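Local structure of cytochrome C-type biogenesis protein ccmF (6ZMQ) at residues Ala240-Ser245 with Gly252-Trp257; Ala263-Trp268 with Ala374-Val379. The protein is a membrane-bound heme lyase of cytochrome c maturation that binds heme b and probably helps attach heme to apocytochrome c. One frame throughout, in Å; residues are numbered along the deposited sequence.

Contact 1: Ala240-Ser245 with Gly252-Trp257; sequences AGMWWS and GGYWAW. With LMT (dodecyl-beta-D-maltoside), chain D.
Met242 lies alongside Tyr254, and both side chains run the same way from the helix and the loop that follows it. The Met242 side chain is extended at chi2 and bends at chi3 (134°), which brings CE up against both Tyr254 and Trp255. Met242 CE is 3.8 Å from Tyr254 CD1 and 3.6 Å from Trp255 CE3. Met242 SD faces the edge of the Trp255 six-membered ring, 5.2 Å from its centroid, a Met-aromatic contact. The backbone joins in as well: Met242 CA makes a CH-O contact of 3.3 Å with Tyr254 O.

Tyr254 has its CG between the backbone N and the carbonyl carbon (chi1 43°). Its ring therefore leads away from the helix, and its hydroxyl bonds to Ser523 and Gln524 of helix 501-525. That helix also packs on Met242.

Ser245 OG can hydrogen-bond to Gly253 O at 3.0 Å, but another acceptor is near, so this bond is not certain. The dodecyl chain of the detergent LMT lines the aromatic surface of the loop and lies over one face of Trp255, with LMT C4 4.0 Å above the ring plane.

Residues 252-257, GGYWAW, are part of the tryptophan-rich WWD motif of this family. Here the end of helix 224-247 packs against the WWD loop.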
loop_
_atom_site.group_PDB
_atom_site.type_symbol
_atom_site.label_atom_id
_atom_site.label_comp_id
_atom_site.label_asym_id
_atom_site.label_seq_id
_atom_site.Cartn_x
_atom_site.Cartn_y
_atom_site.Cartn_z
ATOM N N ALA A 240 4.128 -3.080 -5.053
ATOM C CA ALA A 240 3.616 -4.317 -5.630
ATOM C C ALA A 240 2.492 -4.056 -6.630
ATOM O O ALA A 240 2.424 -4.719 -7.672
ATOM C CB ALA A 240 3.143 -5.243 -4.508
ATOM N N GLY A 241 1.613 -3.089 -6.333
ATOM C CA GLY A 241 0.591 -2.686 -7.290
ATOM C C GLY A 241 1.162 -2.056 -8.545
ATOM O O GLY A 241 0.654 -2.288 -9.649
ATOM N N MET A 242 2.242 -1.275 -8.390
ATOM C CA MET A 242 3.000 -0.755 -9.531
ATOM C C MET A 242 3.557 -1.862 -10.425
ATOM O O MET A 242 3.367 -1.828 -11.655
ATOM C CB MET A 242 4.157 0.112 -9.035
ATOM C CG MET A 242 3.930 1.606 -8.959
ATOM S SD MET A 242 5.328 2.304 -8.064
ATOM C CE MET A 242 5.748 3.698 -9.094
ATOM N N TRP A 243 4.230 -2.853 -9.810
ATOM C CA TRP A 243 4.833 -3.963 -10.553
ATOM C C TRP A 243 3.775 -4.794 -11.260
ATOM O O TRP A 243 3.973 -5.230 -12.403
ATOM C CB TRP A 243 5.652 -4.863 -9.614
ATOM C CG TRP A 243 6.066 -6.183 -10.259
ATOM C CD1 TRP A 243 7.166 -6.395 -11.036
ATOM C CD2 TRP A 243 5.372 -7.444 -10.198
ATOM N NE1 TRP A 243 7.204 -7.702 -11.462
ATOM C CE2 TRP A 243 6.113 -8.364 -10.965
ATOM C CE3 TRP A 243 4.192 -7.876 -9.585
ATOM C CZ2 TRP A 243 5.721 -9.696 -11.122
ATOM C CZ3 TRP A 243 3.804 -9.203 -9.744
ATOM C CH2 TRP A 243 4.567 -10.095 -10.506
ATOM N N TRP A 244 2.650 -5.015 -10.585
ATOM C CA TRP A 244 1.600 -5.859 -11.130
ATOM C C TRP A 244 0.879 -5.164 -12.280
ATOM O O TRP A 244 0.583 -5.798 -13.302
ATOM C CB TRP A 244 0.665 -6.238 -9.982
ATOM C CG TRP A 244 -0.590 -6.948 -10.319
ATOM C CD1 TRP A 244 -0.824 -7.801 -11.360
ATOM C CD2 TRP A 244 -1.800 -6.890 -9.578
ATOM N NE1 TRP A 244 -2.111 -8.250 -11.330
ATOM C CE2 TRP A 244 -2.734 -7.709 -10.237
ATOM C CE3 TRP A 244 -2.190 -6.214 -8.420
ATOM C CZ2 TRP A 244 -4.028 -7.868 -9.776
ATOM C CZ3 TRP A 244 -3.460 -6.392 -7.954
ATOM C CH2 TRP A 244 -4.377 -7.186 -8.643
ATOM N N SER A 245 0.634 -3.858 -12.145
ATOM C CA SER A 245 0.003 -3.088 -13.211
ATOM C C SER A 245 0.914 -2.968 -14.428
ATOM O O SER A 245 0.435 -2.910 -15.568
ATOM C CB SER A 245 -0.394 -1.707 -12.681
ATOM O OG SER A 245 -0.648 -0.797 -13.733
ATOM N N GLY A 252 0.908 -1.439 -19.917
ATOM C CA GLY A 252 2.120 -0.699 -20.268
ATOM C C GLY A 252 2.458 0.475 -19.381
ATOM O O GLY A 252 2.946 1.495 -19.870
ATOM N N GLY A 253 2.219 0.356 -18.085
ATOM C CA GLY A 253 2.502 1.474 -17.210
ATOM C C GLY A 253 2.441 1.044 -15.767
ATOM O O GLY A 253 1.656 0.159 -15.422
ATOM N N TYR A 254 3.236 1.670 -14.905
ATOM C CA TYR A 254 3.275 1.283 -13.506
ATOM C C TYR A 254 2.282 2.066 -12.664
ATOM O O TYR A 254 1.908 1.606 -11.582
ATOM C CB TYR A 254 4.697 1.460 -12.945
ATOM C CG TYR A 254 5.427 2.737 -13.354
ATOM C CD1 TYR A 254 5.109 3.970 -12.780
ATOM C CD2 TYR A 254 6.434 2.703 -14.312
ATOM C CE1 TYR A 254 5.777 5.131 -13.151
ATOM C CE2 TYR A 254 7.111 3.853 -14.685
ATOM C CZ TYR A 254 6.775 5.062 -14.105
ATOM O OH TYR A 254 7.443 6.203 -14.486
ATOM N N TRP A 255 1.777 3.188 -13.167
ATOM C CA TRP A 255 0.999 4.099 -12.346
ATOM C C TRP A 255 -0.254 4.511 -13.093
ATOM O O TRP A 255 -0.210 4.778 -14.295
ATOM C CB TRP A 255 1.799 5.352 -11.987
ATOM C CG TRP A 255 1.233 6.095 -10.824
ATOM C CD1 TRP A 255 0.298 7.090 -10.851
ATOM C CD2 TRP A 255 1.572 5.902 -9.454
ATOM N NE1 TRP A 255 0.033 7.521 -9.580
ATOM C CE2 TRP A 255 0.806 6.809 -8.702
ATOM C CE3 TRP A 255 2.448 5.045 -8.788
ATOM C CZ2 TRP A 255 0.892 6.882 -7.323
ATOM C CZ3 TRP A 255 2.536 5.122 -7.424
ATOM C CH2 TRP A 255 1.762 6.029 -6.703
ATOM N N ALA A 256 -1.367 4.565 -12.376
ATOM C CA ALA A 256 -2.610 5.093 -12.907
ATOM C C ALA A 256 -3.086 6.215 -12.000
ATOM O O ALA A 256 -2.988 6.117 -10.773
ATOM C CB ALA A 256 -3.673 4.003 -13.019
ATOM N N TRP A 257 -3.584 7.290 -12.607
ATOM C CA TRP A 257 -4.069 8.444 -11.868
ATOM C C TRP A 257 -5.592 8.470 -11.765
ATOM O O TRP A 257 -6.167 9.515 -11.439
ATOM C CB TRP A 257 -3.566 9.733 -12.517
ATOM C CG TRP A 257 -2.120 10.089 -12.256
ATOM C CD1 TRP A 257 -1.154 10.278 -13.199
ATOM C CD2 TRP A 257 -1.493 10.347 -10.985
ATOM N NE1 TRP A 257 0.037 10.619 -12.601
ATOM C CE2 TRP A 257 -0.142 10.665 -11.245
ATOM C CE3 TRP A 257 -1.937 10.333 -9.658
ATOM C CZ2 TRP A 257 0.764 10.970 -10.228
ATOM C CZ3 TRP A 257 -1.031 10.631 -8.648
ATOM C CH2 TRP A 257 0.301 10.946 -8.940
HETATM C C1B LMT D . 0.019 6.642 -20.463
HETATM C C2B LMT D . -0.262 7.908 -21.335
HETATM C C3B LMT D . -0.517 7.611 -22.850
HETATM C C4B LMT D . -0.300 6.133 -23.276
HETATM C C5B LMT D . -1.065 5.284 -22.246
HETATM C C6B LMT D . -1.065 3.823 -22.679
HETATM O O1B LMT D . -0.318 6.899 -19.118
HETATM O O2B LMT D . -1.344 8.543 -20.783
HETATM O O3B LMT D . 0.182 8.479 -23.640
HETATM O "O4'" LMT D . -0.805 5.905 -24.537
HETATM O O5B LMT D . -0.599 5.429 -20.894
HETATM O O6B LMT D . -1.697 3.695 -23.887
HETATM C "C1'" LMT D . 1.679 7.959 -15.491
HETATM C "C2'" LMT D . 1.302 9.118 -16.469
HETATM C "C3'" LMT D . 0.261 8.627 -17.527
HETATM C "C4'" LMT D . 0.702 7.320 -18.221
HETATM C "C5'" LMT D . 0.826 6.331 -17.033
HETATM C "C6'" LMT D . 0.987 4.878 -17.388
HETATM O "O1'" LMT D . 2.861 8.245 -14.847
HETATM O "O2'" LMT D . 0.731 10.144 -15.764
HETATM O "O3'" LMT D . 0.019 9.600 -18.448
HETATM O "O5'" LMT D . 1.908 6.731 -16.205
HETATM O "O6'" LMT D . 2.250 4.767 -17.902
HETATM C C1 LMT D . 2.766 8.801 -13.543
HETATM C C2 LMT D . 3.952 8.269 -12.785
HETATM C C3 LMT D . 4.627 9.195 -11.815
HETATM C C4 LMT D . 3.938 9.113 -10.473
HETATM C C5 LMT D . 4.637 10.011 -9.495
HETATM C C6 LMT D . 4.675 9.482 -8.091
HETATM C C7 LMT D . 5.201 8.073 -8.056
HETATM C C8 LMT D . 6.073 7.901 -6.861
HETATM C C9 LMT D . 5.737 6.681 -6.068
HETATM C C10 LMT D . 6.638 6.642 -4.870
HETATM C C11 LMT D . 6.411 5.382 -4.106
HETATM C C12 LMT D . 7.671 4.896 -3.477
#

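Contact 2: Ala263-Trp268 with Ala374-Val379; sequences ASFIPW and AGWALV. With LMT (dodecyl-beta-D-maltoside), chain D.
A T-shaped aromatic pair, Phe265 against Trp376, joins the N-terminal approach of helix 266-284 to the membrane helix 362-384. The edge of Phe265 points at one face of Trp376, and the two planes stand at 88°. The ring centroids, Phe265 to the Trp376 six-membered ring, are 5.1 Å apart. Phe265 CZ and CE2 do the touching. Phe265 CZ sits 3.5 Å above the Trp376 plane, toward the rim of the ring, and is 3.6 Å from Trp376 CZ2. A chi1 of -175° sets Phe265 CG opposite its backbone N and reaches the ring toward helix 362-384.

Trp376 is buried and packs on Leu412 and Ile416 of helix 402-422. Its NE1 makes a weak hydrogen bond to Ser409 OG. With an alanine in place of Trp376, the Phe265 edge would probably lose its aromatic face, a gap would open beside Phe265, and Ser409 would be left without this weak donor.

Ile266 and Ala377 make a second, smaller meeting of the same two segments. Their CA atoms are the nearest across the two segments, 5.1 Å apart. Ile266 CG2 lies 4.3 Å from Ala377 CB, a loose apolar contact beside the ring pair.

The detergent chain of LMT passes both aromatic residues of the pair. Further along, the same alkyl chain meets Trp268, whose indole also touches a bound phosphatidylethanolamine and has LMT C11 over one face, 3.6 Å from Trp268 CH2.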
loop_
_atom_site.group_PDB
_atom_site.type_symbol
_atom_site.label_atom_id
_atom_site.label_comp_id
_atom_site.label_asym_id
_atom_site.label_seq_id
_atom_site.Cartn_x
_atom_site.Cartn_y
_atom_site.Cartn_z
ATOM N N ALA A 263 -5.989 6.877 -4.897
ATOM C CA ALA A 263 -6.605 6.775 -3.577
ATOM C C ALA A 263 -5.867 5.817 -2.644
ATOM O O ALA A 263 -6.138 5.816 -1.443
ATOM C CB ALA A 263 -8.060 6.336 -3.722
ATOM N N SER A 264 -5.039 4.920 -3.173
ATOM C CA SER A 264 -4.079 4.194 -2.352
ATOM C C SER A 264 -2.713 4.866 -2.318
ATOM O O SER A 264 -1.777 4.313 -1.732
ATOM C CB SER A 264 -3.948 2.746 -2.832
ATOM O OG SER A 264 -5.216 2.225 -3.206
ATOM N N PHE A 265 -2.581 6.032 -2.945
ATOM C CA PHE A 265 -1.388 6.866 -2.880
ATOM C C PHE A 265 -1.496 7.928 -1.788
ATOM O O PHE A 265 -0.493 8.208 -1.124
ATOM C CB PHE A 265 -1.139 7.521 -4.241
ATOM C CG PHE A 265 0.139 8.324 -4.330
ATOM C CD1 PHE A 265 1.325 7.857 -3.766
ATOM C CD2 PHE A 265 0.157 9.531 -5.021
ATOM C CE1 PHE A 265 2.502 8.592 -3.872
ATOM C CE2 PHE A 265 1.326 10.275 -5.130
ATOM C CZ PHE A 265 2.502 9.803 -4.553
ATOM N N ILE A 266 -2.678 8.526 -1.604
ATOM C CA ILE A 266 -3.006 9.398 -0.461
ATOM C C ILE A 266 -2.658 8.817 0.920
ATOM O O ILE A 266 -1.997 9.545 1.679
ATOM C CB ILE A 266 -4.482 9.874 -0.504
ATOM C CG1 ILE A 266 -4.766 10.835 -1.670
ATOM C CG2 ILE A 266 -4.934 10.573 0.787
ATOM C CD1 ILE A 266 -5.789 10.351 -2.668
ATOM N N PRO A 267 -3.021 7.567 1.316
ATOM C CA PRO A 267 -2.626 7.110 2.672
ATOM C C PRO A 267 -1.129 6.912 2.841
ATOM O O PRO A 267 -0.570 7.340 3.867
ATOM C CB PRO A 267 -3.372 5.778 2.835
ATOM C CG PRO A 267 -4.357 5.745 1.766
ATOM C CD PRO A 267 -3.744 6.469 0.651
ATOM N N TRP A 268 -0.477 6.302 1.833
ATOM C CA TRP A 268 0.965 6.066 1.829
ATOM C C TRP A 268 1.764 7.354 1.991
ATOM O O TRP A 268 2.830 7.350 2.628
ATOM C CB TRP A 268 1.390 5.375 0.526
ATOM C CG TRP A 268 2.888 5.172 0.469
ATOM C CD1 TRP A 268 3.577 4.142 1.024
ATOM C CD2 TRP A 268 3.876 6.040 -0.124
ATOM N NE1 TRP A 268 4.918 4.304 0.808
ATOM C CE2 TRP A 268 5.131 5.460 0.112
ATOM C CE3 TRP A 268 3.817 7.264 -0.803
ATOM C CZ2 TRP A 268 6.318 6.038 -0.327
ATOM C CZ3 TRP A 268 5.001 7.834 -1.243
ATOM C CH2 TRP A 268 6.232 7.220 -1.003
ATOM N N ALA A 374 2.141 16.050 2.826
ATOM C CA ALA A 374 0.751 16.427 3.077
ATOM C C ALA A 374 0.206 17.332 1.983
ATOM O O ALA A 374 -0.966 17.219 1.613
ATOM C CB ALA A 374 0.640 17.115 4.441
ATOM N N GLY A 375 1.046 18.221 1.446
ATOM C CA GLY A 375 0.635 19.054 0.329
ATOM C C GLY A 375 0.415 18.264 -0.944
ATOM O O GLY A 375 -0.474 18.581 -1.729
ATOM N N TRP A 376 1.227 17.229 -1.159
ATOM C CA TRP A 376 1.045 16.335 -2.300
ATOM C C TRP A 376 -0.280 15.580 -2.207
ATOM O O TRP A 376 -1.038 15.520 -3.187
ATOM C CB TRP A 376 2.242 15.377 -2.369
ATOM C CG TRP A 376 2.453 14.633 -3.680
ATOM C CD1 TRP A 376 1.603 14.568 -4.744
ATOM C CD2 TRP A 376 3.604 13.846 -4.047
ATOM N NE1 TRP A 376 2.148 13.788 -5.735
ATOM C CE2 TRP A 376 3.377 13.339 -5.324
ATOM C CE3 TRP A 376 4.803 13.527 -3.404
ATOM C CZ2 TRP A 376 4.304 12.533 -5.965
ATOM C CZ3 TRP A 376 5.713 12.722 -4.050
ATOM C CH2 TRP A 376 5.461 12.248 -5.302
ATOM N N ALA A 377 -0.572 15.000 -1.033
ATOM C CA ALA A 377 -1.850 14.315 -0.813
ATOM C C ALA A 377 -3.034 15.281 -0.900
ATOM O O ALA A 377 -4.108 14.925 -1.410
ATOM C CB ALA A 377 -1.824 13.595 0.538
ATOM N N LEU A 378 -2.836 16.516 -0.422
ATOM C CA LEU A 378 -3.826 17.583 -0.539
ATOM C C LEU A 378 -4.107 17.935 -1.996
ATOM O O LEU A 378 -5.263 18.137 -2.376
ATOM C CB LEU A 378 -3.335 18.821 0.219
ATOM C CG LEU A 378 -4.200 20.085 0.290
ATOM C CD1 LEU A 378 -5.636 19.736 0.707
ATOM C CD2 LEU A 378 -3.598 21.163 1.202
ATOM N N VAL A 379 -3.062 18.010 -2.830
ATOM C CA VAL A 379 -3.255 18.345 -4.243
ATOM C C VAL A 379 -3.901 17.181 -5.004
ATOM O O VAL A 379 -4.746 17.406 -5.880
ATOM C CB VAL A 379 -1.917 18.813 -4.868
ATOM C CG1 VAL A 379 -2.009 18.994 -6.357
ATOM C CG2 VAL A 379 -1.551 20.185 -4.332
HETATM C C1B LMT D . 0.019 6.642 -20.463
HETATM C C2B LMT D . -0.262 7.908 -21.335
HETATM C C3B LMT D . -0.517 7.611 -22.850
HETATM C C4B LMT D . -0.300 6.133 -23.276
HETATM C C5B LMT D . -1.065 5.284 -22.246
HETATM C C6B LMT D . -1.065 3.823 -22.679
HETATM O O1B LMT D . -0.318 6.899 -19.118
HETATM O O2B LMT D . -1.344 8.543 -20.783
HETATM O O3B LMT D . 0.182 8.479 -23.640
HETATM O "O4'" LMT D . -0.805 5.905 -24.537
HETATM O O5B LMT D . -0.599 5.429 -20.894
HETATM O O6B LMT D . -1.697 3.695 -23.887
HETATM C "C1'" LMT D . 1.679 7.959 -15.491
HETATM C "C2'" LMT D . 1.302 9.118 -16.469
HETATM C "C3'" LMT D . 0.261 8.627 -17.527
HETATM C "C4'" LMT D . 0.702 7.320 -18.221
HETATM C "C5'" LMT D . 0.826 6.331 -17.033
HETATM C "C6'" LMT D . 0.987 4.878 -17.388
HETATM O "O1'" LMT D . 2.861 8.245 -14.847
HETATM O "O2'" LMT D . 0.731 10.144 -15.764
HETATM O "O3'" LMT D . 0.019 9.600 -18.448
HETATM O "O5'" LMT D . 1.908 6.731 -16.205
HETATM O "O6'" LMT D . 2.250 4.767 -17.902
HETATM C C1 LMT D . 2.766 8.801 -13.543
HETATM C C2 LMT D . 3.952 8.269 -12.785
HETATM C C3 LMT D . 4.627 9.195 -11.815
HETATM C C4 LMT D . 3.938 9.113 -10.473
HETATM C C5 LMT D . 4.637 10.011 -9.495
HETATM C C6 LMT D . 4.675 9.482 -8.091
HETATM C C7 LMT D . 5.201 8.073 -8.056
HETATM C C8 LMT D . 6.073 7.901 -6.861
HETATM C C9 LMT D . 5.737 6.681 -6.068
HETATM C C10 LMT D . 6.638 6.642 -4.870
HETATM C C11 LMT D . 6.411 5.382 -4.106
HETATM C C12 LMT D . 7.671 4.896 -3.477
#

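How the contacts relate
Contact 1 comes first along the chain and is complete before contact 2 opens. It joins the end of helix 224-247 to the loop after it. Contact 2 starts at the end of the same loop, where it runs into helix 266-284, and reaches helix 362-384 more than 100 residues later. The centres are about 17 Å apart, yet the two meet. Trp255 CZ2 packs 3.4 Å from Phe265 CG, in an edge-to-face pair of rings. One LMT molecule touches both contacts. Trp255, Phe265 and Trp376 touch in turn, so the WWD loop is packed through Phe265 onto helix 362-384. Helix 266-284 also carries His276, an axial ligand of the heme b iron.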